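Local atomic coordinates of polyketide synthase type I (Bacillus amyloliquefaciens, PDB entry 5KKU), a protein that probably dehydrates a carrier-bound polyketide intermediate, this chain being the N-terminal dehydratase domain of a multidomain synthase of the difficidin assembly line. Residues Asp24-His28 with Gln29-Leu33; Val32-Gly35 with Val36-Ile39; Glu188-Lys191 with Ala192-Ala195. All coordinates share one frame; numbering follows the deposited sequence.

Contact 1. Residues Asp24-His28 with Gln29-Leu33; sequences DHRVH and QIRVL
R26 and R31 form a non-hydrogen-bonded antiparallel pair in a strongly twisted hairpin (strand axes at 117°), closed by a type I' turn from V27 to I30 in which H28 and Q29 both adopt left-handed backbone angles. V27 N donates to I30 O at 2.9 Å, and I30 N returns a bond to V27 O at 3.2 Å. Farther from the turn the ladder slackens: V32 N to H25 O is a weak bond of 3.4 Å.

Side by side and pointing the same way, the extended chains of R26 and R31 bring their guanidinium planes to within 28° of parallel, with R31 NE over one face of the R26 group, displaced toward its rim. The NH2 atoms of R26 and R31 come to 3.3 Å, a close pairing of like charges. Both have carbonyl acceptors earlier in the chain: R26 NE bonds to R23 O and R31 NH1 to H17 O. On the other face of the hairpin V27 and I30 both pack against L293 of helix 286-297.

V32 O lies near the plane of the H25 ring, 3.9 Å from ND1. The H25 side chain also comes close to D198; these are the predicted proton acceptor and donor of a double-hotdog dehydratase active site.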
# COMPACT_ATOMS: atom_id res chain seq x y z
N ASP A 24 -2.05 12.68 -7.17
CA ASP A 24 -3.24 12.58 -6.36
C ASP A 24 -2.93 11.98 -4.98
O ASP A 24 -3.76 11.45 -4.32
CB ASP A 24 -4.30 11.78 -7.09
CG ASP A 24 -4.91 12.54 -8.26
OD1 ASP A 24 -4.63 13.72 -8.44
OD2 ASP A 24 -5.68 11.95 -8.96
N HIS A 25 -1.68 12.10 -4.59
CA HIS A 25 -1.25 11.79 -3.23
C HIS A 25 -0.18 12.74 -2.73
O HIS A 25 0.99 12.60 -3.00
CB HIS A 25 -0.82 10.34 -3.05
CG HIS A 25 -0.56 9.98 -1.64
ND1 HIS A 25 0.71 9.86 -1.13
CD2 HIS A 25 -1.39 9.70 -0.63
CE1 HIS A 25 0.64 9.54 0.13
NE2 HIS A 25 -0.62 9.45 0.46
N ARG A 26 -0.60 13.76 -2.03
CA ARG A 26 0.36 14.70 -1.54
C ARG A 26 0.32 14.84 -0.04
O ARG A 26 -0.70 14.87 0.53
CB ARG A 26 0.23 16.04 -2.26
CG ARG A 26 -0.27 15.98 -3.69
CD ARG A 26 -0.32 17.34 -4.34
NE ARG A 26 -0.70 17.25 -5.72
CZ ARG A 26 -0.87 18.25 -6.55
NH1 ARG A 26 -0.66 19.49 -6.19
NH2 ARG A 26 -1.23 17.99 -7.76
N VAL A 27 1.46 14.83 0.59
CA VAL A 27 1.58 15.06 2.00
C VAL A 27 2.26 16.39 2.32
O VAL A 27 3.37 16.61 1.94
CB VAL A 27 2.33 13.90 2.60
CG1 VAL A 27 2.49 14.07 4.09
CG2 VAL A 27 1.70 12.59 2.20
N HIS A 28 1.61 17.27 3.03
CA HIS A 28 1.98 18.67 3.10
C HIS A 28 2.27 19.28 1.74
O HIS A 28 3.23 19.93 1.55
CB HIS A 28 3.13 18.93 4.06
CG HIS A 28 2.83 18.67 5.49
ND1 HIS A 28 3.15 17.48 6.09
CD2 HIS A 28 2.33 19.45 6.46
CE1 HIS A 28 2.84 17.53 7.36
NE2 HIS A 28 2.32 18.71 7.60
N GLN A 29 1.41 19.04 0.80
CA GLN A 29 1.51 19.68 -0.48
C GLN A 29 2.70 19.23 -1.28
O GLN A 29 3.05 19.84 -2.21
CB GLN A 29 1.43 21.22 -0.34
CG GLN A 29 0.01 21.72 -0.17
CD GLN A 29 -0.17 23.22 -0.11
OE1 GLN A 29 0.15 23.86 0.88
NE2 GLN A 29 -0.69 23.79 -1.16
N ILE A 30 3.29 18.13 -0.87
CA ILE A 30 4.39 17.56 -1.61
C ILE A 30 3.96 16.22 -2.20
O ILE A 30 3.35 15.45 -1.54
CB ILE A 30 5.64 17.42 -0.76
CG1 ILE A 30 6.14 18.78 -0.32
CG2 ILE A 30 6.69 16.66 -1.49
CD1 ILE A 30 6.90 18.72 0.95
N ARG A 31 4.31 15.98 -3.46
CA ARG A 31 3.96 14.73 -4.13
C ARG A 31 4.91 13.61 -3.73
O ARG A 31 6.12 13.70 -3.93
CB ARG A 31 3.98 14.91 -5.65
CG ARG A 31 3.00 15.97 -6.16
CD ARG A 31 2.98 16.01 -7.67
NE ARG A 31 2.31 17.21 -8.18
CZ ARG A 31 1.93 17.38 -9.44
NH1 ARG A 31 2.14 16.42 -10.33
NH2 ARG A 31 1.33 18.50 -9.81
N VAL A 32 4.35 12.54 -3.16
CA VAL A 32 5.14 11.40 -2.73
C VAL A 32 4.59 10.10 -3.31
O VAL A 32 3.49 10.07 -3.86
CB VAL A 32 5.19 11.28 -1.19
CG1 VAL A 32 6.06 10.11 -0.77
CG2 VAL A 32 5.69 12.58 -0.58
N LEU A 33 5.37 9.02 -3.18
CA LEU A 33 4.96 7.72 -3.70
C LEU A 33 4.57 6.78 -2.56
O LEU A 33 5.41 6.41 -1.73
CB LEU A 33 6.08 7.10 -4.53
CG LEU A 33 5.74 5.80 -5.26
CD1 LEU A 33 4.41 5.92 -5.99
CD2 LEU A 33 6.85 5.41 -6.22

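Contact 2. Residues Val32-Gly35 with Val36-Ile39; sequences VLPG and VTLI
L33 and P34 close over T37 where the chain leaves strand 30-33 and turns into helix 37-49. The apolar part of the contact is centred on the two L33 methyls, which part toward different residues. CD1 of L33 presses on CG2 of T37 at 3.5 Å, tighter than usual for two carbons, and the two side chains cross at about a right angle. The other methyl, L33 CD2, meets L38 CD2 at 4.1 Å. T37 offers its methyl to L33 because CG2 is anti to the backbone N, while chi1 of -66° leaves OG1 beside that nitrogen and facing the proline. There OG1 of T37 lies over the pyrrolidine ring, 3.3 Å from P34 CB and a little farther from CG and CD. A looser apolar touch joins P34 CB to V36 CG2.

Polar contacts across the junction are made by the backbone and are weak. T37 N reaches P34 O at 3.1 Å, but the bond is bent to 127° at the hydrogen; L38 N to G35 O is straighter, yet 3.3 Å long. The same G35 carbonyl oxygen is bordered by the L38 side chain, whose CB comes to 3.5 Å. Within 36-39, I39 N bonds to V36 O at 3.0 Å.

I21 of helix 20-23 touches L33, P34 and T37, and helix 194-200 meets P34 and V36 through D198 and L197 respectively. With mostly buried residues and only weak backbone bonds between its segments, the junction appears to be shaped mainly by apolar packing and the proline, which puts the carbons of its ring beside the predicted catalytic residues H25 and D198.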
# COMPACT_ATOMS: atom_id res chain seq x y z
N VAL A 32 4.35 12.54 -3.16
CA VAL A 32 5.14 11.40 -2.73
C VAL A 32 4.59 10.10 -3.31
O VAL A 32 3.49 10.07 -3.86
CB VAL A 32 5.19 11.28 -1.19
CG1 VAL A 32 6.06 10.11 -0.77
CG2 VAL A 32 5.69 12.58 -0.58
N LEU A 33 5.37 9.02 -3.18
CA LEU A 33 4.96 7.72 -3.70
C LEU A 33 4.57 6.78 -2.56
O LEU A 33 5.41 6.41 -1.73
CB LEU A 33 6.08 7.10 -4.53
CG LEU A 33 5.74 5.80 -5.26
CD1 LEU A 33 4.41 5.92 -5.99
CD2 LEU A 33 6.85 5.41 -6.22
N PRO A 34 3.23 6.39 -2.54
CA PRO A 34 2.90 5.48 -1.43
C PRO A 34 3.81 4.26 -1.39
O PRO A 34 4.12 3.69 -2.44
CB PRO A 34 1.46 5.04 -1.74
CG PRO A 34 0.87 6.22 -2.41
CD PRO A 34 1.96 6.63 -3.35
N GLY A 35 4.24 3.87 -0.20
CA GLY A 35 5.12 2.72 -0.04
C GLY A 35 4.50 1.44 -0.57
O GLY A 35 5.20 0.58 -1.11
N VAL A 36 3.19 1.32 -0.42
CA VAL A 36 2.48 0.15 -0.88
C VAL A 36 2.34 0.07 -2.38
O VAL A 36 2.15 -0.95 -2.91
CB VAL A 36 1.10 -0.03 -0.21
CG1 VAL A 36 1.24 -0.43 1.21
CG2 VAL A 36 0.20 1.17 -0.37
N THR A 37 2.39 1.18 -3.05
CA THR A 37 2.48 1.22 -4.47
C THR A 37 3.54 0.26 -5.04
O THR A 37 3.35 -0.32 -6.06
CB THR A 37 2.82 2.67 -4.92
OG1 THR A 37 1.74 3.52 -4.61
CG2 THR A 37 3.08 2.75 -6.34
N LEU A 38 4.67 0.13 -4.36
CA LEU A 38 5.77 -0.71 -4.77
C LEU A 38 5.44 -2.18 -4.78
O LEU A 38 6.05 -2.94 -5.48
CB LEU A 38 7.01 -0.44 -3.96
CG LEU A 38 7.44 1.02 -3.88
CD1 LEU A 38 8.46 1.17 -2.82
CD2 LEU A 38 7.96 1.59 -5.17
N ILE A 39 4.44 -2.57 -4.03
CA ILE A 39 3.96 -3.93 -4.06
C ILE A 39 3.48 -4.30 -5.48
O ILE A 39 3.79 -5.35 -5.98
CB ILE A 39 2.85 -4.19 -3.00
CG1 ILE A 39 3.43 -4.28 -1.61
CG2 ILE A 39 2.08 -5.46 -3.29
CD1 ILE A 39 2.46 -4.20 -0.48

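Contact 3. Residues Glu188-Lys191 with Ala192-Ala195; sequences EKFK and AHPA
The ring of F190 packs against H193 and P194, three and four residues further along the chain. The closest of these contacts is a CH-pi interaction: P194 CD sits 3.6 Å from the centroid of the F190 ring, only 11° off the ring normal and thus almost directly over the centre. The pyrrolidine crosses the phenyl at about a right angle, and its CG extends the contact along the rim to CE1 of F190 at 3.9 Å.

The second interaction is aromatic. An edge of F190 turns toward the face of H193, with centroids 4.9 Å apart and planes inclined at 55°, an edge-to-face pair well short of perpendicular. CD2 of F190 does the touching: it stands above the imidazole, offset toward the rim, and is 3.8 Å from H193 CD2.

Hydrogen bonds use both imidazole nitrogens. H193 is the N-cap of helix 194-200, where ND1 accepts from A195 N at 3.2 Å, the donor lying within 2° of the ring plane. NE2 of H193 is bonded to A183 O, which also fixes the ring's rotation. With ND1 accepting and NE2 facing a carbonyl, the pattern is consistent with a proton on NE2.

Bonds to residues of helix 37-49 and just beyond it tie down the preceding loop: A192 N donates to D40 OD1, and K191 NZ forms a salt bridge with E52. This side-chain N-cap, followed by a proline in the first turn, opens the helix that carries D198, the predicted proton donor, in the C-terminal hotdog fold.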
# COMPACT_ATOMS: atom_id res chain seq x y z
N GLU A 188 -7.01 -2.63 -15.00
CA GLU A 188 -6.47 -3.84 -15.47
C GLU A 188 -5.05 -3.62 -15.91
O GLU A 188 -4.45 -4.53 -16.34
CB GLU A 188 -7.37 -4.45 -16.53
CG GLU A 188 -8.68 -4.92 -15.93
CD GLU A 188 -9.68 -5.50 -16.89
OE1 GLU A 188 -9.61 -5.24 -18.06
OE2 GLU A 188 -10.55 -6.23 -16.47
N LYS A 189 -4.49 -2.42 -15.77
CA LYS A 189 -3.15 -2.31 -16.31
C LYS A 189 -2.17 -2.62 -15.22
O LYS A 189 -1.05 -2.94 -15.46
CB LYS A 189 -2.91 -0.95 -16.92
CG LYS A 189 -3.65 -0.77 -18.22
CD LYS A 189 -2.94 -1.50 -19.33
CE LYS A 189 -3.74 -1.54 -20.61
NZ LYS A 189 -4.62 -0.38 -20.77
N PHE A 190 -2.66 -2.55 -13.99
CA PHE A 190 -1.91 -2.89 -12.81
C PHE A 190 -2.07 -4.36 -12.48
O PHE A 190 -2.99 -5.01 -12.91
CB PHE A 190 -2.36 -2.02 -11.64
CG PHE A 190 -1.95 -0.59 -11.74
CD1 PHE A 190 -0.65 -0.22 -11.56
CD2 PHE A 190 -2.87 0.40 -12.01
CE1 PHE A 190 -0.27 1.10 -11.64
CE2 PHE A 190 -2.49 1.71 -12.09
CZ PHE A 190 -1.19 2.06 -11.93
N LYS A 191 -1.14 -4.93 -11.74
CA LYS A 191 -1.32 -6.21 -11.12
C LYS A 191 -2.12 -6.07 -9.83
O LYS A 191 -2.94 -6.90 -9.52
CB LYS A 191 0.01 -6.81 -10.75
CG LYS A 191 0.81 -7.40 -11.87
CD LYS A 191 0.15 -8.61 -12.47
CE LYS A 191 0.70 -8.91 -13.83
NZ LYS A 191 0.76 -10.34 -14.15
N ALA A 192 -1.91 -4.98 -9.11
CA ALA A 192 -2.66 -4.66 -7.92
C ALA A 192 -2.64 -3.14 -7.99
O ALA A 192 -1.62 -2.54 -8.06
CB ALA A 192 -2.09 -5.32 -6.70
N HIS A 193 -3.80 -2.53 -8.02
CA HIS A 193 -3.97 -1.13 -8.23
C HIS A 193 -3.51 -0.47 -6.94
O HIS A 193 -4.01 -0.76 -5.89
CB HIS A 193 -5.44 -0.79 -8.51
CG HIS A 193 -5.68 0.50 -9.24
ND1 HIS A 193 -5.39 1.73 -8.71
CD2 HIS A 193 -6.26 0.74 -10.43
CE1 HIS A 193 -5.76 2.66 -9.56
NE2 HIS A 193 -6.26 2.09 -10.61
N PRO A 194 -2.59 0.46 -7.07
CA PRO A 194 -2.06 1.19 -5.95
C PRO A 194 -3.11 1.93 -5.17
O PRO A 194 -3.00 1.99 -3.99
CB PRO A 194 -1.09 2.13 -6.61
CG PRO A 194 -0.59 1.38 -7.74
CD PRO A 194 -1.75 0.62 -8.25
N ALA A 195 -4.10 2.46 -5.85
CA ALA A 195 -5.21 3.11 -5.18
C ALA A 195 -5.91 2.18 -4.21
O ALA A 195 -6.15 2.52 -3.11
CB ALA A 195 -6.19 3.69 -6.15

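Contacts 1 and 2 are consecutive along the chain and share V32 and L33, so strand 30-33 runs from the hairpin into the turn before helix 37-49. Their centres are 12 Å apart, and they meet where H25 ND1 lies 3.9 Å from P34 CG. Contact 3, from the predicted C-terminal hotdog region, joins contact 2 through packing of T37 OG1 against P194 CB at 3.7 Å; it does not touch contact 1, the nearest atoms being about 7 Å apart. The predicted catalytic pair links the three: the side chains of H25 and P34 each lie about 4 Å from that of D198, and P194 about 6 Å.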